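Local coordinates for protein xyloglucanase (Paenibacillus pabuli, PDB 2JEP) that hydrolyses the beta-1,4-glucan backbone of xyloglucan, a plant cell wall polysaccharide, as a family 5 glycoside hydrolase built on a TIM barrel, at residues Y266-F271 with K291-G296; T280-T285 with G296-L301; Q304-Y309 with K352-V357; V338-Y343 with Q384-A389. All blocks are in the same frame, centred on the assembly; numbering follows the deposited sequence.

Interaction 1 (Y266-F271 with K291-G296); sequences YSPWDF and KKSTWG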
# COMPACT_ATOMS: atom_id res chain seq x y z
N TYR A 266 -11.28 2.09 -0.56
CA TYR A 266 -12.06 1.65 -1.70
C TYR A 266 -13.56 1.81 -1.40
O TYR A 266 -14.37 1.02 -1.88
CB TYR A 266 -11.76 0.19 -2.01
CG TYR A 266 -10.34 -0.15 -2.45
CD1 TYR A 266 -9.96 -0.02 -3.77
CD2 TYR A 266 -9.41 -0.65 -1.57
CE1 TYR A 266 -8.71 -0.42 -4.19
CE2 TYR A 266 -8.16 -1.04 -1.97
CZ TYR A 266 -7.80 -0.90 -3.28
OH TYR A 266 -6.58 -1.35 -3.76
N SER A 267 -13.91 2.83 -0.62
CA SER A 267 -15.31 3.02 -0.25
C SER A 267 -15.99 4.02 -1.15
O SER A 267 -15.38 5.01 -1.54
CB SER A 267 -15.41 3.52 1.18
OG SER A 267 -14.92 2.56 2.12
N PRO A 268 -17.27 3.80 -1.47
CA PRO A 268 -18.07 2.64 -1.16
C PRO A 268 -17.76 1.49 -2.10
O PRO A 268 -17.64 1.68 -3.31
CB PRO A 268 -19.51 3.14 -1.37
CG PRO A 268 -19.36 4.17 -2.46
CD PRO A 268 -18.00 4.78 -2.30
N TRP A 269 -17.64 0.30 -1.52
CA TRP A 269 -17.19 -0.87 -2.29
C TRP A 269 -18.10 -1.19 -3.45
O TRP A 269 -17.65 -1.64 -4.50
CB TRP A 269 -17.11 -2.08 -1.37
CG TRP A 269 -16.55 -3.31 -2.01
CD1 TRP A 269 -17.23 -4.45 -2.32
CD2 TRP A 269 -15.20 -3.51 -2.44
NE1 TRP A 269 -16.38 -5.36 -2.92
CE2 TRP A 269 -15.13 -4.80 -3.02
CE3 TRP A 269 -14.04 -2.70 -2.44
CZ2 TRP A 269 -13.94 -5.33 -3.51
CZ3 TRP A 269 -12.85 -3.25 -2.95
CH2 TRP A 269 -12.82 -4.56 -3.46
N ASP A 270 -19.40 -0.98 -3.28
CA ASP A 270 -20.33 -1.30 -4.33
C ASP A 270 -19.99 -0.58 -5.64
O ASP A 270 -20.13 -1.17 -6.72
CB ASP A 270 -21.80 -1.16 -3.89
CG ASP A 270 -22.23 0.24 -3.42
OD1 ASP A 270 -21.43 1.19 -3.38
OD2 ASP A 270 -23.45 0.33 -3.04
N PHE A 271 -19.50 0.65 -5.53
CA PHE A 271 -18.96 1.37 -6.68
C PHE A 271 -17.56 0.93 -7.07
O PHE A 271 -17.29 0.65 -8.24
CB PHE A 271 -18.95 2.89 -6.40
CG PHE A 271 -18.22 3.70 -7.43
CD1 PHE A 271 -18.71 3.82 -8.71
CD2 PHE A 271 -16.99 4.27 -7.13
CE1 PHE A 271 -18.00 4.54 -9.69
CE2 PHE A 271 -16.27 4.97 -8.09
CZ PHE A 271 -16.78 5.10 -9.39
N LYS A 291 -27.89 4.17 -10.33
CA LYS A 291 -26.54 3.68 -10.60
C LYS A 291 -25.51 4.25 -9.63
O LYS A 291 -24.31 4.06 -9.82
CB LYS A 291 -26.18 3.97 -12.05
CG LYS A 291 -27.20 3.39 -13.05
CD LYS A 291 -26.79 3.66 -14.51
CE LYS A 291 -27.81 3.16 -15.51
NZ LYS A 291 -27.33 3.27 -16.92
N LYS A 292 -25.98 4.93 -8.59
CA LYS A 292 -25.14 5.64 -7.62
C LYS A 292 -25.40 5.02 -6.25
O LYS A 292 -26.55 4.68 -5.93
CB LYS A 292 -25.52 7.12 -7.59
CG LYS A 292 -24.66 7.99 -6.72
CD LYS A 292 -25.23 9.42 -6.65
CE LYS A 292 -24.28 10.36 -5.98
NZ LYS A 292 -24.83 11.77 -5.87
N SER A 293 -24.37 4.89 -5.42
CA SER A 293 -24.57 4.38 -4.07
C SER A 293 -25.46 5.33 -3.27
O SER A 293 -25.67 6.48 -3.64
CB SER A 293 -23.22 4.25 -3.34
OG SER A 293 -22.27 3.55 -4.12
N THR A 294 -25.96 4.84 -2.13
CA THR A 294 -26.78 5.67 -1.24
C THR A 294 -25.98 6.24 -0.08
O THR A 294 -26.53 6.96 0.75
CB THR A 294 -27.96 4.86 -0.70
OG1 THR A 294 -27.48 3.66 -0.13
CG2 THR A 294 -28.94 4.55 -1.83
N TRP A 295 -24.68 5.95 -0.04
CA TRP A 295 -23.80 6.40 1.02
C TRP A 295 -22.37 6.46 0.42
O TRP A 295 -22.16 6.12 -0.74
CB TRP A 295 -23.86 5.44 2.23
CG TRP A 295 -23.23 4.11 1.91
CD1 TRP A 295 -23.78 3.09 1.20
CD2 TRP A 295 -21.88 3.68 2.23
NE1 TRP A 295 -22.89 2.05 1.06
CE2 TRP A 295 -21.72 2.38 1.69
CE3 TRP A 295 -20.82 4.25 2.94
CZ2 TRP A 295 -20.53 1.66 1.82
CZ3 TRP A 295 -19.65 3.53 3.04
CH2 TRP A 295 -19.51 2.24 2.49
N GLY A 296 -21.43 6.94 1.21
CA GLY A 296 -20.03 6.87 0.80
C GLY A 296 -19.60 7.93 -0.19
O GLY A 296 -18.61 7.76 -0.91
O HOH W 1 -15.84 7.67 -0.81
O HOH W 2 -25.45 1.96 -2.05
O HOH W 3 -23.28 -0.49 -0.24
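P268 and G296 bring the two chains closest, their CA atoms 5.1 Å apart, where 266-271 enters a short helix through the cis peptide bond before P268, its N-cap residue, and 291-296 runs past as irregular loop. G296, at positive phi, brings its backbone directly against the P268 ring. That ring is shared among three partners. Its CB sits over one face of the W295 indole, 3.9 Å from the centroid of the six-membered ring in a CH-pi contact, while CG lies against S293 OG and CD against G296 O. W295 is carried there by chi1 of 69°, which sets CG between its backbone N and carbonyl carbon. S293 OG donates to D270 OD1 over 2.6 Å, coming in from above the carboxylate plane. The other oxygen, D270 OD2, takes a water that also accepts from T294 N, and more weakly a second water, which W295 NE1 meets in the indole plane. A third water donates to both S267 O and G296 O. In the fold, S267, just past barrel strand 259-265, also accepts at its O from Y343 OH of helix 336-353. One carboxylate thus gathers a hydroxyl directly and a backbone N-H and an indole N-H through water, an arrangement that would probably stabilise its negative charge.

Interaction 2 (T280-T285 with G296-L301); sequences TQWGAT and GQEDYL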
# COMPACT_ATOMS: atom_id res chain seq x y z
N THR A 280 -22.39 2.08 -10.74
CA THR A 280 -21.41 2.45 -11.73
C THR A 280 -21.05 3.95 -11.72
O THR A 280 -20.26 4.39 -12.55
CB THR A 280 -21.92 2.07 -13.13
OG1 THR A 280 -23.19 2.68 -13.31
CG2 THR A 280 -22.04 0.54 -13.28
N GLN A 281 -21.62 4.70 -10.77
CA GLN A 281 -21.41 6.14 -10.70
C GLN A 281 -21.15 6.53 -9.26
O GLN A 281 -21.51 5.81 -8.34
CB GLN A 281 -22.63 6.90 -11.25
CG GLN A 281 -23.11 6.35 -12.60
CD GLN A 281 -24.16 7.19 -13.25
OE1 GLN A 281 -24.67 8.17 -12.69
NE2 GLN A 281 -24.49 6.82 -14.47
N TRP A 282 -20.54 7.70 -9.08
CA TRP A 282 -20.14 8.21 -7.78
C TRP A 282 -20.06 9.73 -7.82
O TRP A 282 -19.61 10.30 -8.81
CB TRP A 282 -18.76 7.64 -7.39
CG TRP A 282 -18.31 8.06 -6.02
CD1 TRP A 282 -18.60 7.42 -4.84
CD2 TRP A 282 -17.57 9.23 -5.66
NE1 TRP A 282 -18.06 8.12 -3.79
CE2 TRP A 282 -17.45 9.25 -4.26
CE3 TRP A 282 -17.00 10.29 -6.39
CZ2 TRP A 282 -16.76 10.23 -3.59
CZ3 TRP A 282 -16.35 11.27 -5.72
CH2 TRP A 282 -16.24 11.24 -4.33
N GLY A 283 -20.45 10.34 -6.72
CA GLY A 283 -20.30 11.76 -6.51
C GLY A 283 -21.39 12.59 -7.14
O GLY A 283 -22.30 12.09 -7.81
N ALA A 284 -21.26 13.88 -6.93
CA ALA A 284 -22.33 14.82 -7.27
C ALA A 284 -22.66 14.84 -8.75
O ALA A 284 -23.80 15.16 -9.09
CB ALA A 284 -21.95 16.23 -6.82
N THR A 285 -21.70 14.50 -9.60
CA THR A 285 -21.95 14.55 -11.04
C THR A 285 -22.62 13.29 -11.61
O THR A 285 -22.92 13.24 -12.79
CB THR A 285 -20.70 14.88 -11.85
OG1 THR A 285 -19.79 13.77 -11.80
CG2 THR A 285 -20.02 16.17 -11.34
N GLY A 296 -21.43 6.94 1.21
CA GLY A 296 -20.03 6.87 0.80
C GLY A 296 -19.60 7.93 -0.19
O GLY A 296 -18.61 7.76 -0.91
N GLN A 297 -20.29 9.06 -0.19
CA GLN A 297 -20.04 10.11 -1.15
C GLN A 297 -19.03 11.10 -0.62
O GLN A 297 -18.23 10.76 0.27
CB GLN A 297 -21.36 10.77 -1.55
CG GLN A 297 -22.36 9.75 -2.05
CD GLN A 297 -21.89 9.02 -3.31
OE1 GLN A 297 -21.57 9.67 -4.32
NE2 GLN A 297 -21.82 7.69 -3.26
N GLU A 298 -19.02 12.32 -1.13
CA GLU A 298 -17.99 13.30 -0.80
C GLU A 298 -17.92 13.58 0.70
O GLU A 298 -16.83 13.82 1.24
CB GLU A 298 -18.27 14.62 -1.54
CG GLU A 298 -18.09 14.57 -3.07
CD GLU A 298 -19.34 14.22 -3.86
OE1 GLU A 298 -20.25 13.53 -3.34
OE2 GLU A 298 -19.39 14.66 -5.03
N ASP A 299 -19.08 13.61 1.35
CA ASP A 299 -19.14 13.86 2.79
C ASP A 299 -18.46 12.76 3.60
O ASP A 299 -17.77 13.04 4.60
CB ASP A 299 -20.57 14.12 3.28
CG ASP A 299 -21.62 13.07 2.80
OD1 ASP A 299 -21.31 12.14 2.01
OD2 ASP A 299 -22.81 13.18 3.26
N TYR A 300 -18.64 11.53 3.17
CA TYR A 300 -18.01 10.38 3.82
C TYR A 300 -16.51 10.39 3.63
O TYR A 300 -15.74 10.19 4.57
CB TYR A 300 -18.64 9.10 3.29
CG TYR A 300 -18.10 7.86 3.94
CD1 TYR A 300 -18.53 7.49 5.19
CD2 TYR A 300 -17.18 7.07 3.31
CE1 TYR A 300 -18.03 6.35 5.79
CE2 TYR A 300 -16.66 5.93 3.91
CZ TYR A 300 -17.11 5.56 5.14
OH TYR A 300 -16.59 4.43 5.72
N LEU A 301 -16.07 10.67 2.41
CA LEU A 301 -14.66 10.77 2.11
C LEU A 301 -14.00 11.84 3.01
O LEU A 301 -12.93 11.61 3.58
CB LEU A 301 -14.47 11.09 0.63
CG LEU A 301 -13.08 11.45 0.15
CD1 LEU A 301 -12.06 10.33 0.43
CD2 LEU A 301 -13.12 11.78 -1.33
O HOH W 4 -21.49 5.70 -5.57
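W282 meets G296, Q297 and E298 at the start of helix 298-313 and covers the most surface; just before it, a water donates to Q281 O and accepts from Q297 NE2. With W282 CG anti to its backbone N (chi1 -177°), the indole lies against the turn that leads into the helix. Its NE1 donates to G296 O over 3.0 Å, nearly straight at 162° and with the acceptor close to the ring plane. Q297 OE1 stands 3.7 Å above one indole face, offset toward the rim, and the Q297 amide is turned 41° from the ring. Farther along, W282 CH2 touches E298 CG at 4.0 Å and, more distantly, L301 CD2. Away from this segment W282 also meets the rings of Y343 and F271, the first edge-to-face. G283 comes next, with positive phi. Its N-H goes to Q297 OE1 over 2.7 Å, approaching nearly along the C=O direction. Q297 is the N-cap residue, and its side chain, bent at chi2, folds back to this bond while NE2 also reaches W295 O. A284 N then gives its hydrogen to E298 OE2 over 2.8 Å, on the syn lone pair, with A284 CB beside the same oxygen. Two consecutive backbone N-H groups are therefore taken up by the side chains of the N-cap residue and the first helical residue, and the tryptophan N-H by G296 O. A carboxylate at the N-terminal end of a helix also suits the helix dipole, which would probably stabilise its charge.

Interaction 3 (Q304-Y309 with K352-V357); sequences QFKSMY and KKYKMV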
# COMPACT_ATOMS: atom_id res chain seq x y z
N GLN A 304 -13.81 10.51 6.68
CA GLN A 304 -12.82 9.47 6.80
C GLN A 304 -11.40 10.02 6.82
O GLN A 304 -10.59 9.68 7.67
CB GLN A 304 -12.99 8.47 5.65
CG GLN A 304 -14.22 7.61 5.78
CD GLN A 304 -14.03 6.52 6.78
OE1 GLN A 304 -13.21 5.62 6.54
NE2 GLN A 304 -14.73 6.60 7.88
N PHE A 305 -11.06 10.82 5.82
CA PHE A 305 -9.69 11.31 5.74
C PHE A 305 -9.40 12.32 6.85
O PHE A 305 -8.29 12.31 7.41
CB PHE A 305 -9.37 11.88 4.36
CG PHE A 305 -9.09 10.83 3.29
CD1 PHE A 305 -9.54 9.52 3.41
CD2 PHE A 305 -8.38 11.17 2.15
CE1 PHE A 305 -9.28 8.59 2.42
CE2 PHE A 305 -8.13 10.25 1.14
CZ PHE A 305 -8.58 8.95 1.29
N LYS A 306 -10.38 13.13 7.22
CA LYS A 306 -10.15 14.03 8.35
C LYS A 306 -9.81 13.22 9.60
O LYS A 306 -8.99 13.66 10.41
CB LYS A 306 -11.34 14.94 8.61
CG LYS A 306 -11.02 15.99 9.68
CD LYS A 306 -12.12 17.02 9.78
CE LYS A 306 -11.71 18.14 10.72
NZ LYS A 306 -11.67 17.68 12.14
N SER A 307 -10.40 12.05 9.78
CA SER A 307 -10.13 11.28 10.99
C SER A 307 -8.68 10.81 11.05
O SER A 307 -8.09 10.77 12.14
CB SER A 307 -11.12 10.13 11.15
OG SER A 307 -10.85 9.02 10.30
N MET A 308 -8.08 10.49 9.90
CA MET A 308 -6.68 10.11 9.87
C MET A 308 -5.78 11.31 10.14
O MET A 308 -4.76 11.20 10.83
CB MET A 308 -6.31 9.48 8.51
CG MET A 308 -6.92 8.12 8.26
SD MET A 308 -6.27 6.81 9.34
CE MET A 308 -4.61 6.57 8.64
N TYR A 309 -6.15 12.47 9.61
CA TYR A 309 -5.42 13.70 9.87
C TYR A 309 -5.42 14.02 11.37
O TYR A 309 -4.37 14.27 11.99
CB TYR A 309 -6.03 14.85 9.06
CG TYR A 309 -5.42 16.17 9.40
CD1 TYR A 309 -4.25 16.58 8.80
CD2 TYR A 309 -6.02 17.02 10.33
CE1 TYR A 309 -3.67 17.79 9.10
CE2 TYR A 309 -5.43 18.23 10.67
CZ TYR A 309 -4.27 18.61 10.04
OH TYR A 309 -3.70 19.82 10.40
N LYS A 352 -4.55 15.38 -0.48
CA LYS A 352 -3.76 16.61 -0.54
C LYS A 352 -4.19 17.58 0.55
O LYS A 352 -3.34 18.17 1.24
CB LYS A 352 -3.87 17.24 -1.94
CG LYS A 352 -3.10 18.56 -2.14
CD LYS A 352 -1.64 18.33 -2.41
CE LYS A 352 -0.90 19.66 -2.62
NZ LYS A 352 -1.60 20.59 -3.53
N LYS A 353 -5.50 17.74 0.72
CA LYS A 353 -6.06 18.65 1.74
C LYS A 353 -5.55 18.30 3.12
O LYS A 353 -5.18 19.19 3.91
CB LYS A 353 -7.58 18.59 1.71
CG LYS A 353 -8.27 19.39 2.80
CD LYS A 353 -9.76 19.22 2.72
CE LYS A 353 -10.46 20.03 3.81
NZ LYS A 353 -11.93 19.86 3.78
N TYR A 354 -5.53 17.01 3.41
CA TYR A 354 -5.21 16.52 4.75
C TYR A 354 -3.76 16.04 4.85
O TYR A 354 -3.41 15.32 5.79
CB TYR A 354 -6.22 15.47 5.21
CG TYR A 354 -7.50 16.14 5.64
CD1 TYR A 354 -7.49 17.03 6.71
CD2 TYR A 354 -8.70 15.93 4.99
CE1 TYR A 354 -8.63 17.67 7.11
CE2 TYR A 354 -9.84 16.58 5.38
CZ TYR A 354 -9.80 17.46 6.45
OH TYR A 354 -10.92 18.15 6.85
N LYS A 355 -2.93 16.48 3.90
CA LYS A 355 -1.50 16.33 3.99
C LYS A 355 -1.08 14.88 4.15
O LYS A 355 -0.23 14.53 4.96
CB LYS A 355 -0.95 17.21 5.13
CG LYS A 355 -1.53 18.60 5.10
CD LYS A 355 -1.16 19.32 3.86
N MET A 356 -1.66 14.04 3.29
CA MET A 356 -1.34 12.62 3.27
C MET A 356 -1.14 12.16 1.83
O MET A 356 -1.53 12.86 0.89
CB MET A 356 -2.40 11.82 4.01
CG MET A 356 -3.82 12.06 3.54
SD MET A 356 -5.11 11.29 4.51
CE MET A 356 -5.00 12.25 6.03
N VAL A 357 -0.47 11.02 1.64
CA VAL A 357 -0.02 10.63 0.31
C VAL A 357 -1.02 9.67 -0.33
O VAL A 357 -1.26 8.60 0.22
CB VAL A 357 1.34 9.92 0.35
CG1 VAL A 357 1.80 9.50 -1.05
CG2 VAL A 357 2.41 10.79 1.05
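Y354 drops its ring onto helix 298-313 between K306 and Y309. Its chi1 of -77° sets CG anti to the carbonyl carbon, and the ring lies flat on the helix, with K306 CA over its centre, 3.9 Å from the centroid. K306 starts with CG anti to its backbone N; its extended run lies across the phenol end, CD 3.4 Å from Y354 OH, and the bend at chi4 turns NZ aside, where it pairs with D310. Y354 OH in turn bonds to E302. Y309, its CG anti to the backbone N, swings its ring beside Y354; CG comes within 3.5 Å of Y354 CD1, the planes are inclined at 48°, and Y354 O lies at the edge of the Y309 ring. M356, in the conformer modelled here, one of two, takes the more hindered first torsion, chi1 53°, then extends and bends at chi3. This puts SD 4.5 Å from the F305 ring centroid, an oblique Met-aromatic contact, and tucks CE between F305 O, M308 CB and Y309 CB. The turn that presents Y354 and M356 is a Schellman motif, K355 with positive phi ending helix 336-353 as the chain heads into barrel strand 357-362. With no hydrogen bond crossing between the segments, the contact rests on dispersion and CH-pi contacts, joined in this conformer by the sulfur-aromatic one, and the polar tips are drawn out to its margin.

Interaction 4 (V338-Y343 with Q384-A389); sequences VYRAAY and QNIINA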
# COMPACT_ATOMS: atom_id res chain seq x y z
N VAL A 338 -16.23 8.54 -16.45
CA VAL A 338 -16.43 9.86 -15.87
C VAL A 338 -16.32 9.78 -14.36
O VAL A 338 -15.70 10.64 -13.72
CB VAL A 338 -17.85 10.42 -16.26
CG1 VAL A 338 -18.15 11.74 -15.55
CG2 VAL A 338 -17.96 10.58 -17.80
N TYR A 339 -16.92 8.74 -13.79
CA TYR A 339 -16.94 8.58 -12.33
C TYR A 339 -15.67 8.02 -11.74
O TYR A 339 -15.31 8.37 -10.63
CB TYR A 339 -18.23 7.83 -11.87
CG TYR A 339 -19.40 8.51 -12.53
CD1 TYR A 339 -19.70 9.82 -12.21
CD2 TYR A 339 -20.02 7.94 -13.63
CE1 TYR A 339 -20.64 10.53 -12.89
CE2 TYR A 339 -20.99 8.65 -14.33
CZ TYR A 339 -21.27 9.95 -13.97
OH TYR A 339 -22.19 10.72 -14.67
N ARG A 340 -14.99 7.15 -12.49
CA ARG A 340 -13.68 6.71 -12.04
C ARG A 340 -12.72 7.88 -11.94
O ARG A 340 -11.94 7.99 -11.01
CB ARG A 340 -13.14 5.60 -12.95
CG ARG A 340 -14.05 4.37 -12.96
CD ARG A 340 -13.29 3.08 -13.20
NE ARG A 340 -12.63 3.10 -14.49
CZ ARG A 340 -11.52 2.41 -14.81
NH1 ARG A 340 -10.86 1.65 -13.94
NH2 ARG A 340 -11.06 2.51 -16.03
N ALA A 341 -12.78 8.78 -12.92
CA ALA A 341 -12.01 9.99 -12.87
C ALA A 341 -12.44 10.86 -11.69
O ALA A 341 -11.59 11.34 -10.94
CB ALA A 341 -12.11 10.76 -14.19
N ALA A 342 -13.74 11.10 -11.54
CA ALA A 342 -14.23 11.97 -10.45
C ALA A 342 -13.81 11.42 -9.09
O ALA A 342 -13.40 12.19 -8.21
CB ALA A 342 -15.74 12.14 -10.53
N TYR A 343 -13.92 10.11 -8.92
CA TYR A 343 -13.54 9.46 -7.66
C TYR A 343 -12.04 9.60 -7.43
O TYR A 343 -11.61 9.96 -6.34
CB TYR A 343 -13.91 7.98 -7.73
CG TYR A 343 -13.68 7.15 -6.50
CD1 TYR A 343 -14.44 7.32 -5.39
CD2 TYR A 343 -12.72 6.18 -6.48
CE1 TYR A 343 -14.30 6.54 -4.29
CE2 TYR A 343 -12.54 5.39 -5.36
CZ TYR A 343 -13.33 5.56 -4.25
OH TYR A 343 -13.13 4.75 -3.16
N GLN A 384 -5.93 8.11 -19.79
CA GLN A 384 -5.39 9.47 -19.67
C GLN A 384 -6.26 10.34 -18.78
O GLN A 384 -5.76 11.16 -18.02
CB GLN A 384 -5.30 10.13 -21.06
CG GLN A 384 -4.61 11.46 -21.04
CD GLN A 384 -3.17 11.30 -20.72
OE1 GLN A 384 -2.45 10.60 -21.44
NE2 GLN A 384 -2.69 11.93 -19.60
N ASN A 385 -7.58 10.20 -18.91
CA ASN A 385 -8.44 11.09 -18.16
C ASN A 385 -8.38 10.81 -16.65
O ASN A 385 -8.47 11.74 -15.86
CB ASN A 385 -9.89 11.06 -18.68
CG ASN A 385 -10.10 11.92 -19.93
OD1 ASN A 385 -9.27 12.74 -20.31
ND2 ASN A 385 -11.27 11.76 -20.55
N ILE A 386 -8.20 9.54 -16.26
CA ILE A 386 -8.04 9.24 -14.83
C ILE A 386 -6.68 9.77 -14.34
O ILE A 386 -6.58 10.33 -13.25
CB ILE A 386 -8.20 7.72 -14.52
CG1 ILE A 386 -9.64 7.28 -14.81
CG2 ILE A 386 -7.79 7.41 -13.06
CD1 ILE A 386 -9.84 5.79 -14.76
N ILE A 387 -5.63 9.60 -15.14
CA ILE A 387 -4.35 10.17 -14.75
C ILE A 387 -4.48 11.66 -14.58
O ILE A 387 -4.00 12.25 -13.59
CB ILE A 387 -3.25 9.85 -15.81
CG1 ILE A 387 -2.97 8.35 -15.82
CG2 ILE A 387 -1.96 10.62 -15.52
CD1 ILE A 387 -2.06 7.87 -16.96
N ASN A 388 -5.13 12.31 -15.54
CA ASN A 388 -5.28 13.76 -15.45
C ASN A 388 -6.06 14.16 -14.20
O ASN A 388 -5.78 15.18 -13.57
CB ASN A 388 -5.99 14.34 -16.68
CG ASN A 388 -5.15 14.32 -17.93
OD1 ASN A 388 -3.95 14.14 -17.87
ND2 ASN A 388 -5.79 14.53 -19.07
N ALA A 389 -7.10 13.38 -13.87
CA ALA A 389 -7.92 13.64 -12.68
C ALA A 389 -7.07 13.57 -11.40
O ALA A 389 -7.17 14.43 -10.52
CB ALA A 389 -9.07 12.65 -12.64
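I386 holds CG1 anti to its carbonyl carbon (chi1 -65°) and extends through chi2, which carries CD1 across to R340. R340 likewise has CG anti to its carbonyl carbon and bends at chi3, so that its guanidinium turns back over the isoleucine tip: I386 CD1 lies 3.6 Å above one face of that group, toward its rim, with NH2 as its nearest atom at 3.7 Å. The same methyl also rests on R340 CB, while I386 CG1 packs 4.0 Å from A341 N. The backbones come closest between A341 and I386, their CA atoms 4.5 Å apart, and A341 and A389 have only methyl side chains where the helices meet. A341 CB meets A389 CB at 3.9 Å, and A389 CB presses on A341 O at 3.3 Å. The N-H groups of R340 turn elsewhere: NE bonds to N337 OD1, NH1 to S326 O, and NH2 forms a long, weak ion pair with D328. The two helical segments run nearly parallel, their axes 8.3 Å apart and crossing at -21°. C-terminal helix 384-393 is thereby laid along helix 336-353, whose Y339 and Y343 pack against helix 269-272, on F271 and, for Y343, A272, and which leads on to the last barrel strand, 357-362.

Overall arrangement
All four interactions lie on the C-terminal part of a TIM barrel, around the helices that follow its sixth and seventh strands, 259-265 and 319-324. Interactions 1 and 2 have centres about 7 Å apart, share G296 and interleave along the chain, so the loop after helix 269-272 is fastened both to that helix and to the start of helix 298-313. Interaction 3 follows on the same helix, about 17 Å from interaction 2 centre to centre, and joins it to the end of helix 336-353. Interaction 4 uses the earlier part of helix 336-353, its centre about 20 Å from that of interaction 3; its Y339 and Y343 touch interactions 1 and 2. Helix 336-353 thus connects loop, barrel helices and C-terminal helix.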